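Local structure of mandelate racemase/muconate lactonizing protein (Paenibacillus sp., 3V5C) at residues 289-294 with 363-368; 113-118 with 326-331. The protein is probably a magnesium-dependent galacturonate dehydratase of the enolase superfamily. The protein carries 1 engineered substitution. All coordinates share one frame; numbering follows the deposited sequence.

Interaction 1: residues 289-294 with 363-368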
ATOM      1  N   PRO A 289      -8.415   5.569  -2.022  1.00 10.36           N
ATOM      2  CA  PRO A 289      -8.877   6.358  -3.168  1.00  9.15           C
ATOM      3  C   PRO A 289      -8.018   6.292  -4.432  1.00 13.68           C
ATOM      4  O   PRO A 289      -8.453   6.829  -5.456  1.00 13.18           O
ATOM      5  CB  PRO A 289      -8.857   7.782  -2.626  1.00 11.68           C
ATOM      6  CG  PRO A 289      -7.688   7.773  -1.668  1.00 12.79           C
ATOM      7  CD  PRO A 289      -7.789   6.425  -0.993  1.00 11.04           C
ATOM      8  N   GLY A 290      -6.846   5.666  -4.385  1.00  9.70           N
ATOM      9  CA  GLY A 290      -6.105   5.469  -5.621  1.00 10.58           C
ATOM     10  C   GLY A 290      -4.918   6.365  -5.927  1.00 10.16           C
ATOM     11  O   GLY A 290      -4.527   7.238  -5.142  1.00  9.90           O
ATOM     12  N   PHE A 291      -4.341   6.100  -7.097  1.00 10.64           N
ATOM     13  CA  PHE A 291      -3.077   6.672  -7.540  1.00 10.38           C
ATOM     14  C   PHE A 291      -3.189   8.166  -7.867  1.00 10.97           C
ATOM     15  O   PHE A 291      -2.379   8.968  -7.399  1.00 11.12           O
ATOM     16  CB  PHE A 291      -2.592   5.903  -8.782  1.00 12.17           C
ATOM     17  CG  PHE A 291      -1.125   6.133  -9.119  1.00 12.06           C
ATOM     18  CD1 PHE A 291      -0.147   5.268  -8.649  1.00 10.68           C
ATOM     19  CD2 PHE A 291      -0.736   7.204  -9.922  1.00 12.00           C
ATOM     20  CE1 PHE A 291       1.191   5.468  -8.951  1.00 12.70           C
ATOM     21  CE2 PHE A 291       0.612   7.408 -10.244  1.00 11.80           C
ATOM     22  CZ  PHE A 291       1.580   6.536  -9.746  1.00 11.34           C
ATOM     23  N   THR A 292      -4.163   8.518  -8.703  1.00 10.80           N
ATOM     24  CA  THR A 292      -4.371   9.908  -9.110  1.00 12.27           C
ATOM     25  C   THR A 292      -4.696  10.775  -7.894  1.00 10.84           C
ATOM     26  O   THR A 292      -4.152  11.880  -7.724  1.00 11.88           O
ATOM     27  CB  THR A 292      -5.487   9.993 -10.167  1.00 14.87           C
ATOM     28  OG1 THR A 292      -5.094   9.208 -11.295  1.00 18.89           O
ATOM     29  CG2 THR A 292      -5.674  11.442 -10.616  1.00 19.39           C
ATOM     30  N   HIS A 293      -5.535  10.236  -7.020  1.00 12.52           N
ATOM     31  CA  HIS A 293      -5.866  10.909  -5.771  1.00 11.91           C
ATOM     32  C   HIS A 293      -4.595  11.128  -4.943  1.00 11.59           C
ATOM     33  O   HIS A 293      -4.350  12.210  -4.382  1.00 12.41           O
ATOM     34  CB  HIS A 293      -6.875  10.073  -4.986  1.00 13.39           C
ATOM     35  CG  HIS A 293      -7.305  10.710  -3.707  1.00 12.71           C
ATOM     36  ND1 HIS A 293      -8.507  11.371  -3.573  1.00 16.69           N
ATOM     37  CD2 HIS A 293      -6.698  10.777  -2.496  1.00 14.51           C
ATOM     38  CE1 HIS A 293      -8.622  11.823  -2.338  1.00 16.54           C
ATOM     39  NE2 HIS A 293      -7.539  11.479  -1.665  1.00 17.41           N
ATOM     40  N   TRP A 294      -3.767  10.088  -4.863  1.00 10.95           N
ATOM     41  CA  TRP A 294      -2.532  10.162  -4.089  1.00 10.55           C
ATOM     42  C   TRP A 294      -1.520  11.160  -4.659  1.00 10.22           C
ATOM     43  O   TRP A 294      -0.782  11.786  -3.906  1.00 11.74           O
ATOM     44  CB  TRP A 294      -1.906   8.768  -3.941  1.00  9.02           C
ATOM     45  CG  TRP A 294      -2.115   8.173  -2.583  1.00 11.13           C
ATOM     46  CD1 TRP A 294      -2.859   7.072  -2.282  1.00  8.87           C
ATOM     47  CD2 TRP A 294      -1.559   8.647  -1.354  1.00  9.82           C
ATOM     48  NE1 TRP A 294      -2.803   6.826  -0.916  1.00  8.67           N
ATOM     49  CE2 TRP A 294      -2.008   7.776  -0.328  1.00 12.18           C
ATOM     50  CE3 TRP A 294      -0.722   9.720  -1.013  1.00 10.32           C
ATOM     51  CZ2 TRP A 294      -1.663   7.956   1.009  1.00 11.78           C
ATOM     52  CZ3 TRP A 294      -0.367   9.892   0.333  1.00 14.08           C
ATOM     53  CH2 TRP A 294      -0.832   9.005   1.321  1.00 11.51           C
ATOM     54  N   PRO A 363       8.472  -0.185 -19.436  1.00 16.39           N
ATOM     55  CA  PRO A 363       7.308   0.666 -19.700  1.00 15.50           C
ATOM     56  C   PRO A 363       6.128   0.414 -18.765  1.00 14.02           C
ATOM     57  O   PRO A 363       5.905  -0.711 -18.290  1.00 15.11           O
ATOM     58  CB  PRO A 363       6.924   0.299 -21.145  1.00 16.85           C
ATOM     59  CG  PRO A 363       8.201  -0.255 -21.749  1.00 21.62           C
ATOM     60  CD  PRO A 363       8.863  -0.983 -20.618  1.00 18.54           C
ATOM     61  N   GLY A 364       5.363   1.470 -18.535  1.00 12.71           N
ATOM     62  CA  GLY A 364       4.175   1.409 -17.695  1.00 12.81           C
ATOM     63  C   GLY A 364       4.542   1.040 -16.272  1.00 10.34           C
ATOM     64  O   GLY A 364       5.472   1.608 -15.674  1.00 12.91           O
ATOM     65  N   PHE A 365       3.821   0.085 -15.706  1.00 11.14           N
ATOM     66  CA  PHE A 365       4.132  -0.350 -14.346  1.00 11.46           C
ATOM     67  C   PHE A 365       5.130  -1.505 -14.306  1.00 11.72           C
ATOM     68  O   PHE A 365       5.406  -2.037 -13.243  1.00 13.72           O
ATOM     69  CB  PHE A 365       2.862  -0.691 -13.540  1.00 10.18           C
ATOM     70  CG  PHE A 365       2.028   0.517 -13.177  1.00 10.59           C
ATOM     71  CD1 PHE A 365       2.376   1.329 -12.097  1.00  9.70           C
ATOM     72  CD2 PHE A 365       0.917   0.845 -13.930  1.00 11.96           C
ATOM     73  CE1 PHE A 365       1.610   2.450 -11.758  1.00 10.58           C
ATOM     74  CE2 PHE A 365       0.137   1.950 -13.607  1.00 10.56           C
ATOM     75  CZ  PHE A 365       0.495   2.768 -12.517  1.00 11.28           C
ATOM     76  N   GLY A 366       5.695  -1.868 -15.453  1.00 10.86           N
ATOM     77  CA  GLY A 366       6.754  -2.866 -15.458  1.00 11.55           C
ATOM     78  C   GLY A 366       6.294  -4.275 -15.118  1.00 14.66           C
ATOM     79  O   GLY A 366       7.108  -5.156 -14.873  1.00 15.27           O
ATOM     80  N   ILE A 367       4.986  -4.484 -15.103  1.00 10.94           N
ATOM     81  CA  ILE A 367       4.407  -5.795 -14.838  1.00 12.19           C
ATOM     82  C   ILE A 367       3.965  -6.429 -16.154  1.00 13.26           C
ATOM     83  O   ILE A 367       3.281  -5.793 -16.951  1.00 12.61           O
ATOM     84  CB  ILE A 367       3.184  -5.662 -13.922  1.00  9.82           C
ATOM     85  CG1 ILE A 367       3.601  -5.044 -12.593  1.00 10.95           C
ATOM     86  CG2 ILE A 367       2.488  -7.011 -13.751  1.00 11.97           C
ATOM     87  CD1 ILE A 367       2.424  -4.714 -11.667  1.00 11.74           C
ATOM     88  N   VAL A 368       4.371  -7.676 -16.401  1.00 11.30           N
ATOM     89  CA  VAL A 368       4.004  -8.318 -17.651  1.00 10.82           C
ATOM     90  C   VAL A 368       2.881  -9.321 -17.406  1.00 11.69           C
ATOM     91  O   VAL A 368       3.063 -10.322 -16.707  1.00 13.14           O
ATOM     92  CB  VAL A 368       5.227  -9.015 -18.316  1.00 13.37           C
ATOM     93  CG1 VAL A 368       4.807  -9.677 -19.638  1.00 19.30           C
ATOM     94  CG2 VAL A 368       6.321  -7.998 -18.531  1.00 16.09           C
TER
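Phe291 turns its CG anti to the backbone N (chi1 -164°), and Phe365 turns its CG anti to the carbonyl carbon (chi1 -71°). These torsions send the two rings toward each other from backbones that stay well apart, with the CA atoms of Phe291 and Phe365 12.1 Å from one another. The rings form a T-shaped pair. Phe365 supplies the edge and Phe291 the face, with the planes at 84°. The centroids of the Phe291 and Phe365 rings are 5.9 Å apart, and the nearest atoms are Phe291 CE1 and Phe365 CE1 at 4.1 Å.

Phe291 lies in the first turn of helix 291-303, directly after the N-cap residue Gly290. Phe365 sits in a type II' turn from Pro363 to Gly366, with Gly364 at positive phi. The turn is closed by a hydrogen bond from Gly366 N to Pro363 O. Leu100 of helix 92-107 and Val111 of helix 111-115 touch both phenylalanine side chains, and His324 makes a second edge-to-face pair with Phe365. The contact joins the start of a barrel helix to a late loop. Its chemistry is wholly apolar between the segments, so the pair is probably held mainly by dispersion, with at most a small electrostatic term from the T-shaped arrangement.

Interaction 2: residues 113-118 with 326-331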
ATOM      1  N   ASP A 113       8.438   7.892 -14.316  1.00 15.93           N
ATOM      2  CA  ASP A 113       8.899   9.008 -15.153  1.00 19.08           C
ATOM      3  C   ASP A 113       7.776   9.893 -15.676  1.00 20.77           C
ATOM      4  O   ASP A 113       7.958  11.096 -15.887  1.00 18.25           O
ATOM      5  CB  ASP A 113       9.709   8.500 -16.331  1.00 20.45           C
ATOM      6  CG  ASP A 113      11.146   8.306 -15.986  1.00 27.46           C
ATOM      7  OD1 ASP A 113      11.843   7.636 -16.775  1.00 25.98           O
ATOM      8  OD2 ASP A 113      11.574   8.837 -14.932  1.00 20.36           O
ATOM      9  N   LEU A 114       6.618   9.298 -15.914  1.00 13.64           N
ATOM     10  CA  LEU A 114       5.465  10.071 -16.354  1.00 16.21           C
ATOM     11  C   LEU A 114       4.880  10.971 -15.266  1.00 19.55           C
ATOM     12  O   LEU A 114       4.231  11.969 -15.582  1.00 21.48           O
ATOM     13  CB  LEU A 114       4.352   9.147 -16.877  1.00 16.53           C
ATOM     14  CG  LEU A 114       4.658   8.244 -18.079  1.00 18.29           C
ATOM     15  CD1 LEU A 114       3.435   7.405 -18.472  1.00 16.11           C
ATOM     16  CD2 LEU A 114       5.152   9.050 -19.262  1.00 25.32           C
ATOM     17  N   VAL A 115       5.081  10.625 -13.991  1.00 15.72           N
ATOM     18  CA  VAL A 115       4.369  11.349 -12.936  1.00 17.41           C
ATOM     19  C   VAL A 115       5.259  12.116 -11.968  1.00 22.14           C
ATOM     20  O   VAL A 115       4.769  12.819 -11.093  1.00 22.14           O
ATOM     21  CB  VAL A 115       3.445  10.431 -12.108  1.00 16.88           C
ATOM     22  CG1 VAL A 115       2.440   9.745 -12.997  1.00 16.61           C
ATOM     23  CG2 VAL A 115       4.269   9.433 -11.282  1.00 17.65           C
ATOM     24  N   SER A 116       6.564  11.976 -12.113  1.00 16.29           N
ATOM     25  CA  SER A 116       7.474  12.600 -11.165  1.00 22.20           C
ATOM     26  C   SER A 116       7.364  14.116 -11.251  1.00 22.41           C
ATOM     27  O   SER A 116       7.461  14.818 -10.241  1.00 26.38           O
ATOM     28  CB  SER A 116       8.910  12.176 -11.446  1.00 22.84           C
ATOM     29  OG  SER A 116       9.304  12.644 -12.721  1.00 24.54           O
ATOM     30  N   GLY A 117       7.134  14.612 -12.461  1.00 21.80           N
ATOM     31  CA  GLY A 117       7.166  16.038 -12.707  1.00 22.27           C
ATOM     32  C   GLY A 117       8.606  16.515 -12.625  1.00 25.78           C
ATOM     33  O   GLY A 117       8.865  17.698 -12.403  1.00 27.98           O
ATOM     34  N   ALA A 118       9.549  15.589 -12.797  1.00 20.19           N
ATOM     35  CA  ALA A 118      10.964  15.937 -12.722  1.00 22.15           C
ATOM     36  C   ALA A 118      11.376  16.865 -13.868  1.00 28.37           C
ATOM     37  O   ALA A 118      10.797  16.815 -14.964  1.00 25.44           O
ATOM     38  CB  ALA A 118      11.820  14.682 -12.732  1.00 29.13           C
ATOM     39  N   SER A 326       5.873   6.792  -5.466  1.00  9.51           N
ATOM     40  CA  SER A 326       6.912   7.430  -4.675  1.00  9.50           C
ATOM     41  C   SER A 326       7.651   8.518  -5.434  1.00 13.26           C
ATOM     42  O   SER A 326       8.134   9.459  -4.810  1.00 13.26           O
ATOM     43  CB  SER A 326       7.893   6.399  -4.114  1.00 11.41           C
ATOM     44  OG  SER A 326       8.760   5.948  -5.127  1.00 13.48           O
ATOM     45  N   ALA A 327       7.735   8.406  -6.763  1.00 11.92           N
ATOM     46  CA  ALA A 327       8.455   9.415  -7.539  1.00 12.84           C
ATOM     47  C   ALA A 327       7.740  10.765  -7.582  1.00 16.07           C
ATOM     48  O   ALA A 327       8.352  11.770  -7.950  1.00 15.29           O
ATOM     49  CB  ALA A 327       8.746   8.917  -8.965  1.00 13.58           C
ATOM     50  N   ALA A 328       6.460  10.787  -7.210  1.00 13.21           N
ATOM     51  CA  ALA A 328       5.654  12.011  -7.269  1.00 13.50           C
ATOM     52  C   ALA A 328       5.431  12.664  -5.896  1.00 15.94           C
ATOM     53  O   ALA A 328       4.759  13.695  -5.802  1.00 15.58           O
ATOM     54  CB  ALA A 328       4.310  11.713  -7.924  1.00 12.47           C
ATOM     55  N   VAL A 329       5.970  12.057  -4.838  1.00 13.48           N
ATOM     56  CA  VAL A 329       5.731  12.542  -3.479  1.00 11.15           C
ATOM     57  C   VAL A 329       7.058  12.669  -2.759  1.00 11.96           C
ATOM     58  O   VAL A 329       7.840  11.714  -2.718  1.00 12.18           O
ATOM     59  CB  VAL A 329       4.823  11.566  -2.722  1.00 11.83           C
ATOM     60  CG1 VAL A 329       4.567  12.052  -1.296  1.00 12.99           C
ATOM     61  CG2 VAL A 329       3.509  11.364  -3.463  1.00 13.19           C
ATOM     62  N   ARG A 330       7.335  13.852  -2.226  1.00 10.93           N
ATOM     63  CA  ARG A 330       8.613  14.097  -1.589  1.00 11.23           C
ATOM     64  C   ARG A 330       8.756  13.254  -0.318  1.00 12.56           C
ATOM     65  O   ARG A 330       9.740  12.532  -0.150  1.00 12.75           O
ATOM     66  CB  ARG A 330       8.821  15.582  -1.259  1.00 13.94           C
ATOM     67  CG  ARG A 330      10.184  15.824  -0.597  1.00 15.33           C
ATOM     68  CD  ARG A 330      10.503  17.300  -0.357  1.00 12.39           C
ATOM     69  NE  ARG A 330       9.631  17.887   0.658  1.00 12.46           N
ATOM     70  CZ  ARG A 330       8.625  18.722   0.391  1.00 16.88           C
ATOM     71  NH1 ARG A 330       8.368  19.082  -0.857  1.00 22.64           N
ATOM     72  NH2 ARG A 330       7.885  19.206   1.376  1.00 21.81           N
ATOM     73  N   ASN A 331       7.775  13.368   0.574  1.00  9.69           N
ATOM     74  CA  ASN A 331       7.865  12.713   1.870  1.00 11.27           C
ATOM     75  C   ASN A 331       7.257  11.301   1.843  1.00 13.10           C
ATOM     76  O   ASN A 331       6.493  10.930   2.710  1.00 13.74           O
ATOM     77  CB  ASN A 331       7.188  13.569   2.947  1.00 10.46           C
ATOM     78  CG  ASN A 331       7.910  14.888   3.203  1.00 14.13           C
ATOM     79  OD1 ASN A 331       9.098  15.033   2.937  1.00 13.73           O
ATOM     80  ND2 ASN A 331       7.177  15.859   3.747  1.00 12.78           N
TER
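Val115 and Ser116 meet Ala327 and Ala328 at an edge of the TIM-barrel domain of this enolase fold. Here helix 111-115 and the residues after it come up against the loop that follows helix 317-325 and leads to strand 335-337. The backbones come close, with Ser116 CA 4.3 Å from Ala328 CA.

Small side chains permit this approach. Ala327 points its methyl at the segment 113-118, and its CB lies 4.1 Å from Ser116 CB. The carbonyl of Ala327 faces the same residue: Ser116 CA makes a CA-H...O contact with Ala327 O at 3.4 Å, and the angle at the hydrogen is 138°. Ala328 CB packs beside Val115. It lies 3.4 Å from Val115 O and 4.1 Å from Val115 CG2. The chi1 of -58° places that CG2 branch between the backbone N and the carbonyl carbon, which puts it beside the Ala328 methyl. Val115 also touches Met295 of helix 291-303, so the valine joins this contact to the barrel helix.

Farther along the loop, Asp302 of helix 291-303 accepts hydrogen bonds from the backbone N atoms of Arg330 and Asn331. In the other segment, Gly117 has positive phi, outside helical values. The Ser116 hydroxyl serves its own chain here in an ST turn: Ala118 N donates to Ser116 OG over 3.0 Å, with an N-H...O angle of 156°.

In the fold
From the N terminus, the chain first passes residues 113-118, on helix 111-115 and just after it. It then runs through most of the barrel strands and helices to residues 289-294, at the start of helix 291-303. Residues 326-331 follow, closing the long loop of interaction 2 over 207 intervening residues. Residues 363-368 come last and close the shorter loop of interaction 1 over 68. The segments alternate, so the two loops cross. The contact centres lie about 12 Å apart. The two contacts touch through Phe291 CE2 and Val115 CG1, 4.0 Å apart. Together they tie helix 111-115, helix 291-303 and two late loops.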